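PDB 6KNY: protein Amuc_1100 from Akkermansia muciniphila, which is of unknown function but is a membrane protein whose part outside the transmembrane region is a monomer in the crystal. Local coordinates for residues L102-Y107 against K125-L130; K188-I193 against I206-E211. All blocks are in the same frame, centred on the assembly; numbering follows the deposited sequence. Where two conformers were deposited one is given.

Interaction 1 (L102-Y107 against K125-L130); sequences LGFQVY and KAINSL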
ATOM      1  N   LEU A 102       2.676   6.740   4.392  1.00 26.92           N
ATOM      2  CA  LEU A 102       2.174   5.481   3.837  1.00 29.34           C
ATOM      3  C   LEU A 102       0.759   5.137   4.309  1.00 27.68           C
ATOM      4  O   LEU A 102       0.388   3.958   4.339  1.00 31.08           O
ATOM      5  CB  LEU A 102       3.130   4.326   4.167  1.00 32.20           C
ATOM      6  CG  LEU A 102       4.497   4.459   3.497  1.00 33.48           C
ATOM      7  CD1 LEU A 102       5.488   3.461   4.101  1.00 36.63           C
ATOM      8  CD2 LEU A 102       4.391   4.290   1.981  1.00 34.07           C
ATOM      9  N   GLY A 103      -0.030   6.142   4.692  1.00 25.97           N
ATOM     10  CA  GLY A 103      -1.362   5.949   5.235  1.00 25.80           C
ATOM     11  C   GLY A 103      -1.433   5.787   6.738  1.00 26.15           C
ATOM     12  O   GLY A 103      -2.535   5.597   7.281  1.00 25.05           O
ATOM     13  N   PHE A 104      -0.305   5.857   7.441  1.00 25.87           N
ATOM     14  CA  PHE A 104      -0.283   5.549   8.866  1.00 26.12           C
ATOM     15  C   PHE A 104       0.178   6.739   9.708  1.00 29.81           C
ATOM     16  O   PHE A 104       0.764   6.551  10.782  1.00 30.81           O
ATOM     17  CB  PHE A 104       0.615   4.341   9.134  1.00 26.25           C
ATOM     18  CG  PHE A 104       0.211   3.072   8.401  1.00 22.69           C
ATOM     19  CD1 PHE A 104      -0.662   2.154   8.990  1.00 23.42           C
ATOM     20  CD2 PHE A 104       0.741   2.774   7.150  1.00 23.34           C
ATOM     21  CE1 PHE A 104      -0.992   0.964   8.333  1.00 23.68           C
ATOM     22  CE2 PHE A 104       0.407   1.586   6.486  1.00 21.15           C
ATOM     23  CZ  PHE A 104      -0.462   0.692   7.069  1.00 21.45           C
ATOM     24  N   GLN A 105      -0.090   7.976   9.260  1.00 29.90           N
ATOM     25  CA  GLN A 105       0.336   9.130  10.047  1.00 29.95           C
ATOM     26  C   GLN A 105      -0.373   9.172  11.392  1.00 30.36           C
ATOM     27  O   GLN A 105       0.151   9.739  12.357  1.00 30.13           O
ATOM     28  CB  GLN A 105       0.098  10.445   9.292  1.00 30.25           C
ATOM     29  CG  GLN A 105       0.757  11.656   9.995  1.00 33.88           C
ATOM     30  CD  GLN A 105       0.723  12.937   9.170  1.00 36.76           C
ATOM     31  OE1 GLN A 105      -0.174  13.136   8.351  1.00 42.12           O
ATOM     32  NE2 GLN A 105       1.709  13.811   9.384  1.00 39.64           N
ATOM     33  N   VAL A 106      -1.545   8.552  11.492  1.00 30.00           N
ATOM     34  CA  VAL A 106      -2.224   8.462  12.781  1.00 30.81           C
ATOM     35  C   VAL A 106      -1.363   7.769  13.843  1.00 29.47           C
ATOM     36  O   VAL A 106      -1.610   7.919  15.044  1.00 30.35           O
ATOM     37  CB  VAL A 106      -3.571   7.731  12.576  1.00 30.77           C
ATOM     38  CG1 VAL A 106      -3.343   6.266  12.165  1.00 30.90           C
ATOM     39  CG2 VAL A 106      -4.450   7.842  13.814  1.00 33.51           C
ATOM     40  N   TYR A 107      -0.355   7.005  13.434  1.00 27.76           N
ATOM     41  CA  TYR A 107       0.527   6.333  14.380  1.00 29.52           C
ATOM     42  C   TYR A 107       1.936   6.929  14.378  1.00 32.48           C
ATOM     43  O   TYR A 107       2.898   6.250  14.757  1.00 36.07           O
ATOM     44  CB  TYR A 107       0.564   4.836  14.072  1.00 29.08           C
ATOM     45  CG  TYR A 107      -0.803   4.180  14.172  1.00 27.75           C
ATOM     46  CD1 TYR A 107      -1.535   4.240  15.351  1.00 27.10           C
ATOM     47  CD2 TYR A 107      -1.368   3.527  13.075  1.00 28.02           C
ATOM     48  CE1 TYR A 107      -2.793   3.659  15.448  1.00 28.45           C
ATOM     49  CE2 TYR A 107      -2.632   2.942  13.160  1.00 27.97           C
ATOM     50  CZ  TYR A 107      -3.337   3.005  14.352  1.00 27.92           C
ATOM     51  OH  TYR A 107      -4.591   2.422  14.472  1.00 29.80           O
ATOM     52  N   LYS A 125       3.458  -3.548   5.354  1.00 29.04           N
ATOM     53  CA  LYS A 125       4.437  -4.184   4.468  1.00 31.47           C
ATOM     54  C   LYS A 125       3.944  -4.205   3.028  1.00 29.42           C
ATOM     55  O   LYS A 125       4.730  -3.978   2.098  1.00 25.68           O
ATOM     56  CB  LYS A 125       4.765  -5.611   4.938  1.00 35.12           C
ATOM     57  CG  LYS A 125       5.688  -5.638   6.158  1.00 40.52           C
ATOM     58  CD  LYS A 125       7.145  -6.100   5.850  1.00 50.56           C
ATOM     59  CE  LYS A 125       8.007  -6.391   7.099  1.00 60.13           C
ATOM     60  NZ  LYS A 125       9.332  -5.683   7.161  1.00 60.34           N
ATOM     61  N   ALA A 126       2.643  -4.449   2.818  1.00 28.02           N
ATOM     62  CA  ALA A 126       2.096  -4.471   1.462  1.00 28.71           C
ATOM     63  C   ALA A 126       2.117  -3.079   0.826  1.00 24.75           C
ATOM     64  O   ALA A 126       2.514  -2.921  -0.341  1.00 21.89           O
ATOM     65  CB  ALA A 126       0.669  -5.031   1.481  1.00 33.29           C
ATOM     66  N   ILE A 127       1.679  -2.063   1.573  1.00 23.89           N
ATOM     67  CA  ILE A 127       1.666  -0.699   1.042  1.00 26.46           C
ATOM     68  C   ILE A 127       3.093  -0.223   0.785  1.00 27.26           C
ATOM     69  O   ILE A 127       3.398   0.343  -0.276  1.00 23.75           O
ATOM     70  CB  ILE A 127       0.909   0.253   1.996  1.00 25.44           C
ATOM     71  CG1 ILE A 127      -0.573  -0.127   2.074  1.00 28.38           C
ATOM     72  CG2 ILE A 127       1.085   1.737   1.537  1.00 23.60           C
ATOM     73  CD1 ILE A 127      -1.391   0.664   3.129  1.00 28.68           C
ATOM     74  N   ASN A 128       3.996  -0.482   1.736  1.00 27.10           N
ATOM     75  CA  ASN A 128       5.407  -0.149   1.536  1.00 28.76           C
ATOM     76  C   ASN A 128       5.952  -0.744   0.247  1.00 29.30           C
ATOM     77  O   ASN A 128       6.675  -0.079  -0.499  1.00 30.01           O
ATOM     78  CB  ASN A 128       6.269  -0.630   2.703  1.00 30.36           C
ATOM     79  CG  ASN A 128       7.733  -0.239   2.517  1.00 27.92           C
ATOM     80  OD1 ASN A 128       8.068   0.946   2.494  1.00 30.10           O
ATOM     81  ND2 ASN A 128       8.584  -1.223   2.303  1.00 23.72           N
ATOM     82  N   SER A 129       5.637  -2.012  -0.012  0.67 28.27           N
ATOM     83  CA  SER A 129       6.136  -2.662  -1.220  0.67 28.98           C
ATOM     84  C   SER A 129       5.534  -2.030  -2.469  0.67 28.76           C
ATOM     85  O   SER A 129       6.238  -1.789  -3.461  0.67 28.49           O
ATOM     86  CB  SER A 129       5.834  -4.158  -1.173  0.67 29.66           C
ATOM     87  OG  SER A 129       6.174  -4.763  -2.403  0.67 31.29           O
ATOM     88  N   LEU A 130       4.223  -1.759  -2.440  1.00 26.99           N
ATOM     89  CA  LEU A 130       3.540  -1.121  -3.574  1.00 26.99           C
ATOM     90  C   LEU A 130       4.127   0.251  -3.891  1.00 24.56           C
ATOM     91  O   LEU A 130       4.491   0.537  -5.035  1.00 25.46           O
ATOM     92  CB  LEU A 130       2.042  -0.975  -3.270  1.00 28.54           C
ATOM     93  CG  LEU A 130       1.219  -0.217  -4.329  1.00 29.34           C
ATOM     94  CD1 LEU A 130       1.437  -0.800  -5.725  1.00 30.42           C
ATOM     95  CD2 LEU A 130      -0.262  -0.223  -3.967  1.00 30.92           C
TER
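Leu-102 and Phe-104 of the loop that follows helix 97-100 bear on one residue of helix 117-134, Ile-127, whose CG2 faces Leu-102 and whose CD1 reaches Phe-104 while also passing Leu-102 O. The short branch, Ile-127 CG2, lies 3.6 Å from Leu-102 O and 4.2 Å from Leu-102 CD2. The longer one carries its terminal methyl to the Phe-104 ring, with Ile-127 CD1 3.9 Å from Phe-104 CE2 and almost as near to CZ. Leu-102 O also lies 3.9 Å from Ile-127 CD1, so both methyls of the isoleucine touch this oxygen, in van der Waals contact only. With CG1 standing beside the backbone N (chi1 -65°) and chi2 extended, the CD1 methyl reaches out from the helix to the aromatic ring approaching from the opposite direction. Leu-102 adopts a left-handed backbone conformation, phi 63°, where the chain leaves the helix. The Leu-102 and Asn-128 side chains pass at a slant, with Leu-102 CD1 3.9 Å from Asn-128 OD1, a van der Waals contact. No hydrogen bond spans the two segments. Beyond them, helix 70-91 adds Leu-84 against Leu-102 and Phe-73 edge-to-face with Phe-104, while Gly-103 O accepts a bond from Arg-147 NE. This is the buried core of a helical layer, in which an irregular loop inserts apolar side chains between helices 70-91 and 117-134.

Interaction 2 (K188-I193 against I206-E211); sequences KAMNAI and IRIRNE
Met-190 reaches out from helix 183-194 to meet the tips of Ile-206 and Ile-208 on strand 201-210. The nearest CA atoms across the contact, those of Met-190 and Ile-206, are 10.0 Å apart, so the contact is made by side-chain ends. The bond from CA to CB already points at the strand, but CB itself is still too far away to touch either isoleucine. The next bond turns away from the methionine's own carbonyl, chi1 -75°, and brings Met-190 CG to 4.4 Å from Ile-206 CD1. The chain then runs on extended through chi2, so that the sulfur is carried well clear of the helix. Met-190 SD lies 3.9 Å from Ile-208 CD1 and, more loosely, 4.4 Å from Ile-206 CD1. At chi3, 56°, the chain bends, and Met-190 CE remains beside the same isoleucine methyl, 4.1 Å from Ile-208 CD1. That methyl therefore meets the last two atoms of the methionine, the two side chains reaching toward each other tip to tip. Ile-206 and Ile-208, two positions apart on the strand, point to the same side, and their own CD1 atoms come within 4.1 Å of each other. The contact is small and purely apolar, and it lies near the surface, where crystal neighbours also touch all three residues. Val-267 and Val-265 of strand 265-276 flank the isoleucines, and deeper in, Ala-189 and Ile-193 of the helix turn to helix 117-134. Strands 170-181 and 201-210 run parallel with strand 265-276 between them, so the contact belongs to a split beta-alpha-beta unit, its helix packing on the sheet and reaching one of its two outer strands through Met-190.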
ATOM      1  N   LYS A 188       3.300   2.823 -16.589  1.00 33.46           N
ATOM      2  CA  LYS A 188       4.145   1.916 -15.805  1.00 35.00           C
ATOM      3  C   LYS A 188       3.618   1.756 -14.384  1.00 32.14           C
ATOM      4  O   LYS A 188       3.702   0.668 -13.807  1.00 32.83           O
ATOM      5  CB  LYS A 188       5.590   2.411 -15.744  1.00 38.21           C
ATOM      6  CG  LYS A 188       6.327   2.508 -17.059  1.00 45.35           C
ATOM      7  CD  LYS A 188       7.797   2.838 -16.791  1.00 47.49           C
ATOM      8  CE  LYS A 188       8.467   3.455 -18.007  1.00 52.68           C
ATOM      9  NZ  LYS A 188       9.607   4.369 -17.656  1.00 59.36           N
ATOM     10  N   ALA A 189       3.139   2.845 -13.786  1.00 28.94           N
ATOM     11  CA  ALA A 189       2.594   2.773 -12.433  1.00 29.62           C
ATOM     12  C   ALA A 189       1.370   1.872 -12.397  1.00 30.41           C
ATOM     13  O   ALA A 189       1.231   1.013 -11.517  1.00 28.98           O
ATOM     14  CB  ALA A 189       2.233   4.177 -11.935  1.00 29.09           C
ATOM     15  N   MET A 190       0.472   2.056 -13.362  1.00 33.45           N
ATOM     16  CA  MET A 190      -0.730   1.240 -13.421  1.00 34.53           C
ATOM     17  C   MET A 190      -0.385  -0.244 -13.543  1.00 33.29           C
ATOM     18  O   MET A 190      -0.972  -1.083 -12.853  1.00 26.99           O
ATOM     19  CB  MET A 190      -1.613   1.729 -14.568  1.00 31.92           C
ATOM     20  CG  MET A 190      -2.333   3.034 -14.213  1.00 30.32           C
ATOM     21  SD  MET A 190      -3.233   3.766 -15.591  1.00 36.07           S
ATOM     22  CE  MET A 190      -4.312   2.411 -16.074  1.00 36.28           C
ATOM     23  N   ASN A 191       0.589  -0.591 -14.389  1.00 38.93           N
ATOM     24  CA  ASN A 191       0.974  -2.000 -14.496  1.00 39.70           C
ATOM     25  C   ASN A 191       1.608  -2.503 -13.207  1.00 36.91           C
ATOM     26  O   ASN A 191       1.450  -3.673 -12.845  1.00 38.85           O
ATOM     27  CB  ASN A 191       1.935  -2.243 -15.659  1.00 47.70           C
ATOM     28  CG  ASN A 191       2.472  -3.688 -15.665  1.00 54.83           C
ATOM     29  OD1 ASN A 191       1.779  -4.628 -16.071  1.00 52.11           O
ATOM     30  ND2 ASN A 191       3.688  -3.868 -15.161  1.00 57.08           N
ATOM     31  N   ALA A 192       2.327  -1.640 -12.493  1.00 34.74           N
ATOM     32  CA  ALA A 192       3.000  -2.095 -11.276  1.00 30.58           C
ATOM     33  C   ALA A 192       1.999  -2.438 -10.176  1.00 31.66           C
ATOM     34  O   ALA A 192       2.207  -3.389  -9.406  1.00 31.99           O
ATOM     35  CB  ALA A 192       3.989  -1.027 -10.799  1.00 30.90           C
ATOM     36  N   ILE A 193       0.907  -1.676 -10.083  1.00 33.38           N
ATOM     37  CA  ILE A 193      -0.096  -1.923  -9.046  1.00 33.43           C
ATOM     38  C   ILE A 193      -0.674  -3.318  -9.186  1.00 37.07           C
ATOM     39  O   ILE A 193      -0.842  -4.047  -8.195  1.00 38.76           O
ATOM     40  CB  ILE A 193      -1.207  -0.857  -9.111  1.00 34.02           C
ATOM     41  CG1 ILE A 193      -0.673   0.518  -8.721  1.00 30.43           C
ATOM     42  CG2 ILE A 193      -2.378  -1.258  -8.214  1.00 38.75           C
ATOM     43  CD1 ILE A 193      -1.683   1.617  -8.926  1.00 34.79           C
ATOM     44  N   ILE A 206     -10.787   4.175 -10.328  1.00 23.29           N
ATOM     45  CA  ILE A 206      -9.630   4.971 -10.736  1.00 24.45           C
ATOM     46  C   ILE A 206     -10.124   6.206 -11.484  1.00 25.92           C
ATOM     47  O   ILE A 206     -11.135   6.149 -12.189  1.00 24.71           O
ATOM     48  CB  ILE A 206      -8.640   4.158 -11.597  1.00 24.89           C
ATOM     49  CG1 ILE A 206      -7.372   4.997 -11.869  1.00 25.95           C
ATOM     50  CG2 ILE A 206      -9.294   3.660 -12.903  1.00 24.39           C
ATOM     51  CD1 ILE A 206      -6.201   4.175 -12.389  1.00 26.71           C
ATOM     52  N   ARG A 207      -9.434   7.335 -11.287  1.00 26.57           N
ATOM     53  CA  ARG A 207      -9.620   8.531 -12.099  1.00 27.95           C
ATOM     54  C   ARG A 207      -8.272   8.898 -12.706  1.00 28.38           C
ATOM     55  O   ARG A 207      -7.247   8.909 -12.006  1.00 27.39           O
ATOM     56  CB  ARG A 207     -10.204   9.699 -11.283  1.00 34.00           C
ATOM     57  CG  ARG A 207     -10.678  10.912 -12.147  1.00 44.17           C
ATOM     58  CD  ARG A 207     -11.340  12.057 -11.326  1.00 56.98           C
ATOM     59  NE  ARG A 207     -12.277  11.587 -10.299  1.00 71.74           N
ATOM     60  CZ  ARG A 207     -13.532  12.022 -10.165  1.00 77.55           C
ATOM     61  NH1 ARG A 207     -14.316  11.536  -9.206  1.00 71.68           N
ATOM     62  NH2 ARG A 207     -14.011  12.944 -10.990  1.00 83.77           N
ATOM     63  N   ILE A 208      -8.280   9.157 -14.015  1.00 26.96           N
ATOM     64  CA  ILE A 208      -7.111   9.575 -14.787  1.00 30.07           C
ATOM     65  C   ILE A 208      -7.479  10.883 -15.481  1.00 32.34           C
ATOM     66  O   ILE A 208      -8.509  10.954 -16.165  1.00 33.99           O
ATOM     67  CB  ILE A 208      -6.702   8.507 -15.814  1.00 31.84           C
ATOM     68  CG1 ILE A 208      -6.551   7.131 -15.132  1.00 31.14           C
ATOM     69  CG2 ILE A 208      -5.409   8.899 -16.526  1.00 30.45           C
ATOM     70  CD1 ILE A 208      -6.347   5.989 -16.110  1.00 32.40           C
ATOM     71  N   ARG A 209      -6.652  11.913 -15.316  1.00 29.60           N
ATOM     72  CA  ARG A 209      -7.016  13.241 -15.790  1.00 34.79           C
ATOM     73  C   ARG A 209      -5.791  13.941 -16.367  1.00 33.13           C
ATOM     74  O   ARG A 209      -4.757  14.033 -15.698  1.00 28.66           O
ATOM     75  CB  ARG A 209      -7.615  14.064 -14.642  1.00 42.19           C
ATOM     76  CG  ARG A 209      -8.118  15.431 -15.044  1.00 53.64           C
ATOM     77  CD  ARG A 209      -9.518  15.674 -14.518  1.00 67.32           C
ATOM     78  NE  ARG A 209     -10.363  16.356 -15.499  1.00 83.26           N
ATOM     79  CZ  ARG A 209     -11.693  16.356 -15.452  1.00 95.70           C
ATOM     80  NH1 ARG A 209     -12.309  15.704 -14.480  1.00 92.90           N
ATOM     81  NH2 ARG A 209     -12.403  16.994 -16.374  1.00 99.07           N
ATOM     82  N   ASN A 210      -5.893  14.397 -17.617  1.00 34.85           N
ATOM     83  CA  ASN A 210      -4.917  15.357 -18.134  1.00 40.04           C
ATOM     84  C   ASN A 210      -4.937  16.623 -17.290  1.00 40.05           C
ATOM     85  O   ASN A 210      -6.003  17.152 -16.973  1.00 46.46           O
ATOM     86  CB  ASN A 210      -5.228  15.725 -19.584  1.00 39.87           C
ATOM     87  CG  ASN A 210      -4.971  14.602 -20.542  1.00 42.40           C
ATOM     88  OD1 ASN A 210      -4.201  13.683 -20.260  1.00 43.45           O
ATOM     89  ND2 ASN A 210      -5.603  14.680 -21.701  1.00 47.78           N
ATOM     90  N   GLU A 211      -3.760  17.102 -16.902  1.00 47.62           N
ATOM     91  CA  GLU A 211      -3.726  18.426 -16.300  1.00 57.21           C
ATOM     92  C   GLU A 211      -3.760  19.510 -17.374  1.00 59.64           C
ATOM     93  O   GLU A 211      -4.045  20.673 -17.066  1.00 62.24           O
ATOM     94  CB  GLU A 211      -2.506  18.548 -15.376  1.00 59.68           C
ATOM     95  CG  GLU A 211      -2.293  17.257 -14.543  1.00 66.01           C
ATOM     96  CD  GLU A 211      -2.049  17.477 -13.054  1.00 69.21           C
ATOM     97  OE1 GLU A 211      -2.784  18.273 -12.430  1.00 83.14           O
ATOM     98  OE2 GLU A 211      -1.148  16.815 -12.493  1.00 64.60           O
TER

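The two contacts have centres 19 Å apart and follow one another along the chain, interaction 1 closing before interaction 2 opens. Interaction 1 is buried near the middle of the molecule, between a loop and helix 117-134; interaction 2 lies at the surface, where helix 183-194 reaches strand 201-210, one of the sheet's two outer strands. They are joined directly where Leu-130 CD1 packs 3.8 Å from Ile-193 CA, so helix 117-134 serves as the bridge between them. Strand 265-276 is a second shared element, with Leu-271 touching both Leu-130 and Ile-193. The two are thus tied together through Leu-130, Ile-193 and Leu-271, which links the helical layer to the helix that reaches that outer strand.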